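Local coordinates for pathogenicity island protein (Staphylococcus aureus subsp. aureus, PDB 3HL6), which is of unknown function but is encoded on a mobile staphylococcal pathogenicity island, at residues 96-99 and 100-104; 70-73 and 74-77; 24-27 and 28-31; 14-17 and 18-22. All coordinates share one frame; numbering follows the deposited sequence.

Contact 1. Residues 96-99 and 100-104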
# COMPACT_ATOMS: atom_id res chain seq x y z
N LYS B 96 -13.96 15.93 9.84
CA LYS B 96 -12.72 16.37 10.49
C LYS B 96 -11.53 15.65 9.83
O LYS B 96 -11.71 14.69 9.05
CB LYS B 96 -12.74 16.07 12.00
CG LYS B 96 -11.47 16.55 12.73
CD LYS B 96 -11.71 16.79 14.24
CE LYS B 96 -10.53 17.57 14.86
NZ LYS B 96 -10.40 17.38 16.36
N GLN B 97 -10.31 16.10 10.14
CA GLN B 97 -9.14 15.44 9.58
C GLN B 97 -8.02 15.21 10.60
O GLN B 97 -7.58 16.14 11.27
CB GLN B 97 -8.58 16.19 8.37
CG GLN B 97 -7.61 15.29 7.58
CD GLN B 97 -6.85 16.03 6.51
OE1 GLN B 97 -6.78 17.27 6.53
NE2 GLN B 97 -6.27 15.28 5.56
N LEU B 98 -7.56 13.96 10.69
CA LEU B 98 -6.55 13.56 11.65
C LEU B 98 -5.34 12.96 10.95
O LEU B 98 -5.48 12.03 10.14
CB LEU B 98 -7.12 12.51 12.58
CG LEU B 98 -7.95 12.97 13.77
CD1 LEU B 98 -8.18 11.76 14.71
CD2 LEU B 98 -7.26 14.15 14.47
N SER B 99 -4.16 13.47 11.26
CA SER B 99 -2.93 12.80 10.93
C SER B 99 -2.89 11.42 11.60
O SER B 99 -3.65 11.14 12.54
CB SER B 99 -1.72 13.62 11.40
OG SER B 99 -1.55 13.51 12.79
N ILE B 100 -1.98 10.57 11.13
CA ILE B 100 -1.98 9.21 11.58
C ILE B 100 -1.63 9.14 13.07
O ILE B 100 -2.16 8.29 13.79
CB ILE B 100 -1.08 8.28 10.72
CG1 ILE B 100 -1.22 6.81 11.20
CG2 ILE B 100 0.39 8.79 10.71
CD1 ILE B 100 -0.98 5.75 10.11
N SER B 101 -0.79 10.06 13.54
CA SER B 101 -0.46 10.09 14.96
C SER B 101 -1.65 10.47 15.84
O SER B 101 -1.95 9.78 16.84
CB SER B 101 0.75 10.99 15.23
OG SER B 101 1.84 10.55 14.45
N ASP B 102 -2.35 11.53 15.49
CA ASP B 102 -3.56 11.87 16.23
C ASP B 102 -4.64 10.81 16.10
O ASP B 102 -5.40 10.55 17.04
CB ASP B 102 -4.14 13.19 15.76
CG ASP B 102 -3.25 14.36 16.08
OD1 ASP B 102 -2.44 14.21 17.02
OD2 ASP B 102 -3.37 15.40 15.40
N MET B 103 -4.70 10.18 14.93
CA MET B 103 -5.60 9.06 14.78
C MET B 103 -5.30 8.00 15.81
O MET B 103 -6.23 7.44 16.43
CB MET B 103 -5.55 8.48 13.40
CG MET B 103 -6.60 7.40 13.22
SD MET B 103 -8.28 8.04 13.23
CE MET B 103 -9.25 6.54 13.10
N MET B 104 -4.01 7.72 16.03
CA MET B 104 -3.65 6.66 16.96
C MET B 104 -3.85 7.13 18.39
O MET B 104 -4.38 6.40 19.22
CB MET B 104 -2.22 6.17 16.69
CG MET B 104 -1.73 5.12 17.62
SD MET B 104 -0.02 4.56 17.41
CE MET B 104 -0.04 3.28 18.64
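S99 and D102 meet in an N-terminal helix cap, at the point where strand 96-98 gives way to helix 100-109. S99 occupies the N-cap position. S99 OG accepts a weak but nearly straight bond from the backbone N of D102, at 3.4 Å and 175°. A chi1 of 77° sets it between the S99 backbone N and carbonyl carbon. The carbonyl of the same residue starts the helical ladder: M103 N donates to S99 O at 2.8 Å, approaching nearly along the C=O axis. Beside this polar cap L98 folds down onto the first turn, its two methyls reaching separate residues. L98 CD2 meets CB of D102 at 3.5 Å, the two side chains crossing at about a right angle, and L98 CD1 lies 3.7 Å from M103 CA and 4.0 Å from M103 SD. The carboxylate of D102 has its own partner, OD1 being hydrogen-bonded to the hydroxyl of Y208. I100 and M103 pack on L162 of helix 152-163 and on Y90 of strand 90-92. The serine thus supplies a weak acceptor for the D102 N-H, which lacks a helical carbonyl, and the acidic D102 would probably interact favourably with the helix dipole.

Contact 2. Residues 70-73 and 74-77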
# COMPACT_ATOMS: atom_id res chain seq x y z
N LEU B 70 -2.10 -8.31 12.22
CA LEU B 70 -1.93 -7.15 11.34
C LEU B 70 -2.65 -7.32 10.03
O LEU B 70 -3.07 -6.33 9.43
CB LEU B 70 -0.46 -6.93 11.00
CG LEU B 70 0.41 -6.24 12.03
CD1 LEU B 70 1.68 -5.77 11.30
CD2 LEU B 70 -0.29 -5.07 12.71
N ALA B 71 -2.77 -8.56 9.58
CA ALA B 71 -3.21 -8.85 8.22
C ALA B 71 -3.69 -10.29 8.05
O ALA B 71 -3.12 -11.23 8.61
CB ALA B 71 -2.12 -8.52 7.23
N SER B 72 -4.76 -10.46 7.26
CA SER B 72 -5.04 -11.78 6.69
C SER B 72 -5.19 -11.64 5.19
O SER B 72 -5.22 -10.53 4.69
CB SER B 72 -6.23 -12.45 7.37
OG SER B 72 -7.35 -11.60 7.42
N PRO B 73 -5.14 -12.76 4.44
CA PRO B 73 -5.23 -12.76 2.99
C PRO B 73 -6.31 -11.83 2.41
O PRO B 73 -6.06 -11.15 1.41
CB PRO B 73 -5.54 -14.20 2.62
CG PRO B 73 -4.99 -15.01 3.69
CD PRO B 73 -4.64 -14.19 4.95
N LYS B 74 -7.49 -11.80 3.02
CA LYS B 74 -8.59 -11.03 2.44
C LYS B 74 -8.70 -9.70 3.16
O LYS B 74 -9.63 -8.91 2.92
CB LYS B 74 -9.91 -11.81 2.54
CG LYS B 74 -9.96 -13.09 1.70
CD LYS B 74 -11.40 -13.42 1.30
CE LYS B 74 -12.19 -12.12 0.96
NZ LYS B 74 -13.59 -12.09 1.59
N HIS B 75 -7.76 -9.46 4.07
CA HIS B 75 -7.81 -8.27 4.90
C HIS B 75 -6.42 -7.65 5.00
O HIS B 75 -5.71 -7.79 6.02
CB HIS B 75 -8.41 -8.58 6.28
CG HIS B 75 -9.87 -8.94 6.22
ND1 HIS B 75 -10.86 -8.02 5.93
CD2 HIS B 75 -10.49 -10.14 6.34
CE1 HIS B 75 -12.03 -8.63 5.90
NE2 HIS B 75 -11.83 -9.92 6.14
N THR B 76 -6.03 -7.00 3.91
CA THR B 76 -4.81 -6.24 3.89
C THR B 76 -5.10 -4.74 4.00
O THR B 76 -4.18 -3.95 4.14
CB THR B 76 -4.02 -6.49 2.62
OG1 THR B 76 -4.93 -6.64 1.52
CG2 THR B 76 -3.16 -7.77 2.76
N GLU B 77 -6.37 -4.36 3.94
CA GLU B 77 -6.72 -2.96 3.96
C GLU B 77 -6.21 -2.21 5.19
O GLU B 77 -5.94 -1.03 5.11
CB GLU B 77 -8.23 -2.79 3.81
CG GLU B 77 -8.99 -3.19 5.04
CD GLU B 77 -9.28 -4.67 5.04
OE1 GLU B 77 -8.78 -5.37 4.12
OE2 GLU B 77 -10.02 -5.14 5.94
O HOH W 1 -8.46 -13.61 5.59
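The H75 imidazole is met in its own plane, at the edge, by two groups. S72 OG approaches on the CD2 side, 3.6 Å from H75 CD2 and 3.4 Å from H75 CB, in van der Waals contact. The carboxylate of E77 stands by ND1. H75 ND1 donates to E77 OE2 at 3.0 Å; the bond uses the syn lone pair of the oxygen and departs only 7° from the ring plane, which fixes the rotation of the imidazole. The other carboxylate oxygen, E77 OE1, forms a salt bridge with R19 of the second subunit, so E77 links this histidine to the dimer interface. The backbone here is a type I beta turn from S72 to H75, between strand 68-71, outermost in this chain's sheet, and helix 77-88. S72 and H75 form an antiparallel hydrogen-bonded pair: H75 N donates to S72 O at 2.8 Å, and S72 N to H75 O at 3.1 Å. Just before the turn, L70 and A71 both face L53 of the adjoining strand, a classic beta bulge. With chi1 at 51° the S72 hydroxyl is tucked in over its own backbone, S72 OG lying 2.9 Å from a water with which it is hydrogen-bonded; the water accepts from K74 N at 3.3 Å. That water joins the serine side chain to the backbone N of K74, the third residue of the turn, and E69 OE1 is a further, weak partner of the hydroxyl. T76 turns its CG2 to S72 O, 3.9 Å away.

Contact 3. Residues 24-27 and 28-31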
# COMPACT_ATOMS: atom_id res chain seq x y z
N LEU B 24 5.80 -13.87 1.86
CA LEU B 24 6.01 -15.03 2.72
C LEU B 24 4.74 -15.86 2.93
O LEU B 24 4.75 -16.83 3.71
CB LEU B 24 6.57 -14.59 4.06
CG LEU B 24 8.02 -14.12 3.91
CD1 LEU B 24 8.47 -13.34 5.14
CD2 LEU B 24 8.92 -15.32 3.63
N LEU B 25 3.67 -15.48 2.24
CA LEU B 25 2.33 -15.99 2.51
C LEU B 25 2.23 -17.52 2.34
O LEU B 25 1.88 -18.25 3.27
CB LEU B 25 1.32 -15.29 1.59
CG LEU B 25 -0.15 -15.72 1.72
CD1 LEU B 25 -0.37 -16.06 3.15
CD2 LEU B 25 -1.07 -14.60 1.34
N GLU B 26 2.52 -17.99 1.13
CA GLU B 26 2.70 -19.42 0.86
C GLU B 26 3.65 -20.12 1.86
O GLU B 26 3.22 -20.92 2.70
CB GLU B 26 3.15 -19.61 -0.60
CG GLU B 26 2.06 -19.24 -1.62
CD GLU B 26 2.04 -17.74 -2.05
OE1 GLU B 26 2.67 -16.86 -1.33
OE2 GLU B 26 1.39 -17.43 -3.12
N ARG B 27 4.96 -19.80 1.79
CA ARG B 27 5.91 -20.33 2.79
C ARG B 27 5.34 -20.42 4.23
O ARG B 27 5.76 -21.30 5.00
CB ARG B 27 7.20 -19.50 2.78
CG ARG B 27 8.21 -19.89 3.84
CD ARG B 27 8.88 -21.23 3.51
NE ARG B 27 9.65 -21.12 2.26
CZ ARG B 27 10.97 -20.97 2.21
NH1 ARG B 27 11.69 -20.93 3.33
NH2 ARG B 27 11.58 -20.86 1.03
N SER B 28 4.40 -19.54 4.58
CA SER B 28 3.96 -19.40 5.98
C SER B 28 2.93 -20.45 6.41
O SER B 28 2.78 -20.76 7.61
CB SER B 28 3.40 -18.01 6.24
OG SER B 28 1.99 -18.00 6.10
N LYS B 29 2.22 -21.00 5.42
CA LYS B 29 1.27 -22.08 5.70
C LYS B 29 1.95 -23.37 6.18
O LYS B 29 1.41 -24.10 7.01
CB LYS B 29 0.38 -22.34 4.48
CG LYS B 29 -0.50 -21.18 4.10
CD LYS B 29 -1.73 -21.63 3.31
CE LYS B 29 -1.36 -22.06 1.90
NZ LYS B 29 -0.10 -21.36 1.47
N VAL B 30 3.16 -23.64 5.68
CA VAL B 30 3.92 -24.81 6.13
C VAL B 30 4.97 -24.47 7.20
O VAL B 30 5.37 -25.34 7.98
CB VAL B 30 4.59 -25.60 4.95
CG1 VAL B 30 3.57 -25.95 3.88
CG2 VAL B 30 5.78 -24.83 4.37
N GLN B 31 5.39 -23.22 7.23
CA GLN B 31 6.51 -22.82 8.09
C GLN B 31 6.36 -21.37 8.56
O GLN B 31 6.44 -20.45 7.76
CB GLN B 31 7.84 -23.03 7.34
CG GLN B 31 9.08 -22.74 8.16
CD GLN B 31 9.27 -23.72 9.30
OE1 GLN B 31 9.33 -24.93 9.10
NE2 GLN B 31 9.35 -23.19 10.52
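S28 turns its hydroxyl back along the helix onto the preceding turn, where S28 OG donates to L25 O at 2.8 Å. The donor is tilted 18° from the carbonyl plane; S28 CB meanwhile lies 3.1 Å from L24 O. The bond lies in an irregular stretch of helix: the chain is kinked at E26 and R27, and K29 N reaches E26 O at 2.9 Å, three residues back. A weak bond joins Q31 N to R27 O at 3.0 Å. On another side of the turn K29 curls toward E26. The lysine is bent at chi3 (-72°) and chi4, which brings K29 NZ alongside the E26 backbone, 3.5 Å from E26 CA. The opposite charges do not meet, since E26 OE1 and K29 NZ are 6.0 Å apart; any attraction between them would be diffuse. V30 rests CG2 on R27 O. The segment forms the C-terminal part of helix 13-30, the crossover helix of a beta-alpha-beta unit with strands 4-6 and 33-37. E26 touches L25 of the second subunit. L24 packs on M48 of strand 44-49 and C33 of strand 33-37, and S28 OG also accepts a hydrogen bond from the backbone N of S51, in the turn between strands 44-49 and 52-57.

Contact 4. Residues 14-17 and 18-22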
# COMPACT_ATOMS: atom_id res chain seq x y z
N ALA B 14 4.64 0.02 6.99
CA ALA B 14 3.43 -0.66 6.52
C ALA B 14 3.69 -1.24 5.15
O ALA B 14 3.41 -2.40 4.92
CB ALA B 14 2.20 0.29 6.51
N GLY B 15 4.31 -0.45 4.26
CA GLY B 15 4.76 -0.95 2.96
C GLY B 15 5.74 -2.13 2.92
O GLY B 15 5.56 -3.06 2.14
N THR B 16 6.80 -2.09 3.74
CA THR B 16 7.79 -3.16 3.78
C THR B 16 7.06 -4.38 4.31
O THR B 16 7.26 -5.48 3.84
CB THR B 16 8.99 -2.83 4.76
OG1 THR B 16 9.70 -1.67 4.34
CG2 THR B 16 9.96 -4.01 4.86
N LEU B 17 6.20 -4.17 5.28
CA LEU B 17 5.39 -5.27 5.83
C LEU B 17 4.40 -5.87 4.82
O LEU B 17 4.23 -7.09 4.79
CB LEU B 17 4.61 -4.79 7.05
CG LEU B 17 5.41 -4.63 8.32
CD1 LEU B 17 4.56 -3.92 9.37
CD2 LEU B 17 5.89 -6.02 8.82
N LEU B 18 3.76 -5.04 4.00
CA LEU B 18 2.83 -5.54 2.99
C LEU B 18 3.60 -6.39 1.99
O LEU B 18 3.14 -7.44 1.58
CB LEU B 18 2.08 -4.37 2.28
CG LEU B 18 0.89 -4.69 1.34
CD1 LEU B 18 -0.16 -5.45 2.10
CD2 LEU B 18 0.24 -3.43 0.68
N ARG B 19 4.79 -5.95 1.63
CA ARG B 19 5.57 -6.68 0.64
C ARG B 19 6.07 -8.04 1.14
O ARG B 19 6.13 -9.03 0.40
CB ARG B 19 6.79 -5.87 0.18
CG ARG B 19 7.48 -6.58 -0.94
CD ARG B 19 8.77 -5.99 -1.31
NE ARG B 19 9.41 -6.86 -2.29
CZ ARG B 19 10.52 -7.56 -2.08
NH1 ARG B 19 11.15 -7.49 -0.90
NH2 ARG B 19 11.01 -8.33 -3.04
N TYR B 20 6.46 -8.10 2.40
CA TYR B 20 6.93 -9.37 2.89
C TYR B 20 5.73 -10.25 3.15
O TYR B 20 5.80 -11.44 2.96
CB TYR B 20 7.89 -9.20 4.09
CG TYR B 20 9.29 -8.87 3.57
CD1 TYR B 20 10.20 -9.88 3.28
CD2 TYR B 20 9.66 -7.56 3.28
CE1 TYR B 20 11.46 -9.60 2.76
CE2 TYR B 20 10.92 -7.26 2.75
CZ TYR B 20 11.82 -8.29 2.49
OH TYR B 20 13.08 -8.03 1.96
N TYR B 21 4.61 -9.65 3.54
CA TYR B 21 3.45 -10.45 3.86
C TYR B 21 3.01 -11.27 2.67
O TYR B 21 2.79 -12.47 2.77
CB TYR B 21 2.29 -9.59 4.36
CG TYR B 21 1.04 -10.41 4.55
CD1 TYR B 21 -0.08 -10.18 3.77
CD2 TYR B 21 1.00 -11.42 5.48
CE1 TYR B 21 -1.21 -10.91 3.93
CE2 TYR B 21 -0.13 -12.17 5.64
CZ TYR B 21 -1.25 -11.89 4.85
OH TYR B 21 -2.39 -12.62 4.97
N THR B 22 2.88 -10.63 1.53
CA THR B 22 2.59 -11.36 0.34
C THR B 22 3.77 -12.26 -0.01
O THR B 22 3.61 -13.43 -0.31
CB THR B 22 2.31 -10.41 -0.81
OG1 THR B 22 3.51 -9.68 -1.08
CG2 THR B 22 1.19 -9.46 -0.42
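T16 and Y20, one helical turn apart, lie side by side and point the same way. CG2 of T16 rests against the flank of the phenol, 3.9 Å from Y20 CD2. T16 O comes to the edge of that ring, in its plane, with Y20 CD2 3.2 Å away. The same oxygen, T16 O, accepts from Y20 N at 3.1 Å, so it serves the helix ladder and also touches the ring. With chi1 at -82°, CG of Y20 sits beside its backbone N and anti to the carbonyl carbon, which swings the ring back over the preceding turn. Regular bonds run on either side of this one: L18 N to A14 O at 2.8 Å, R19 N to G15 O at 3.0 Å and Y21 N to L17 O at 2.9 Å.

The next shell is polar and anchors the outer ends. The hydroxyl of Y20 bonds E9 OE2, and E9 OE1 takes a salt bridge from R19 NH1, so one carboxylate ties both side chains; the tyrosine hydroxyl also lies at the in-plane edge of the R19 guanidinium. T16 OG1 is held by N8 OD1 and E9 N. R19 extends from CG to NE and forms a further salt bridge with E77 of the second subunit.

Within the fold this is the first half of helix 13-30. T16 and L17 pack on strand 33-37, Y20 on I6 of strand 4-6, and L18 on I80 of helix 77-88, while T22 meets T22 of the second subunit.

Contacts 3 and 4 adjoin along helix 13-30, their centres 14 Å apart. Contact 2 follows strand 68-71, at one side of the sheet, and touches contact 4, with centres 11 Å apart: the T76 methyl CG2 lies 3.9 Å from both L18 CD1 and Y21 CE1. Contacts 2 and 4 also share the dimer interface, since R19 of each subunit pairs with E77 of the other. Contact 2 and contact 3 come within about 5 Å at their nearest atoms without touching. Contact 1 stands apart in the helical part of the chain, its centre 34 Å from that of contact 3 and its nearest atoms about 7 Å from contact 4.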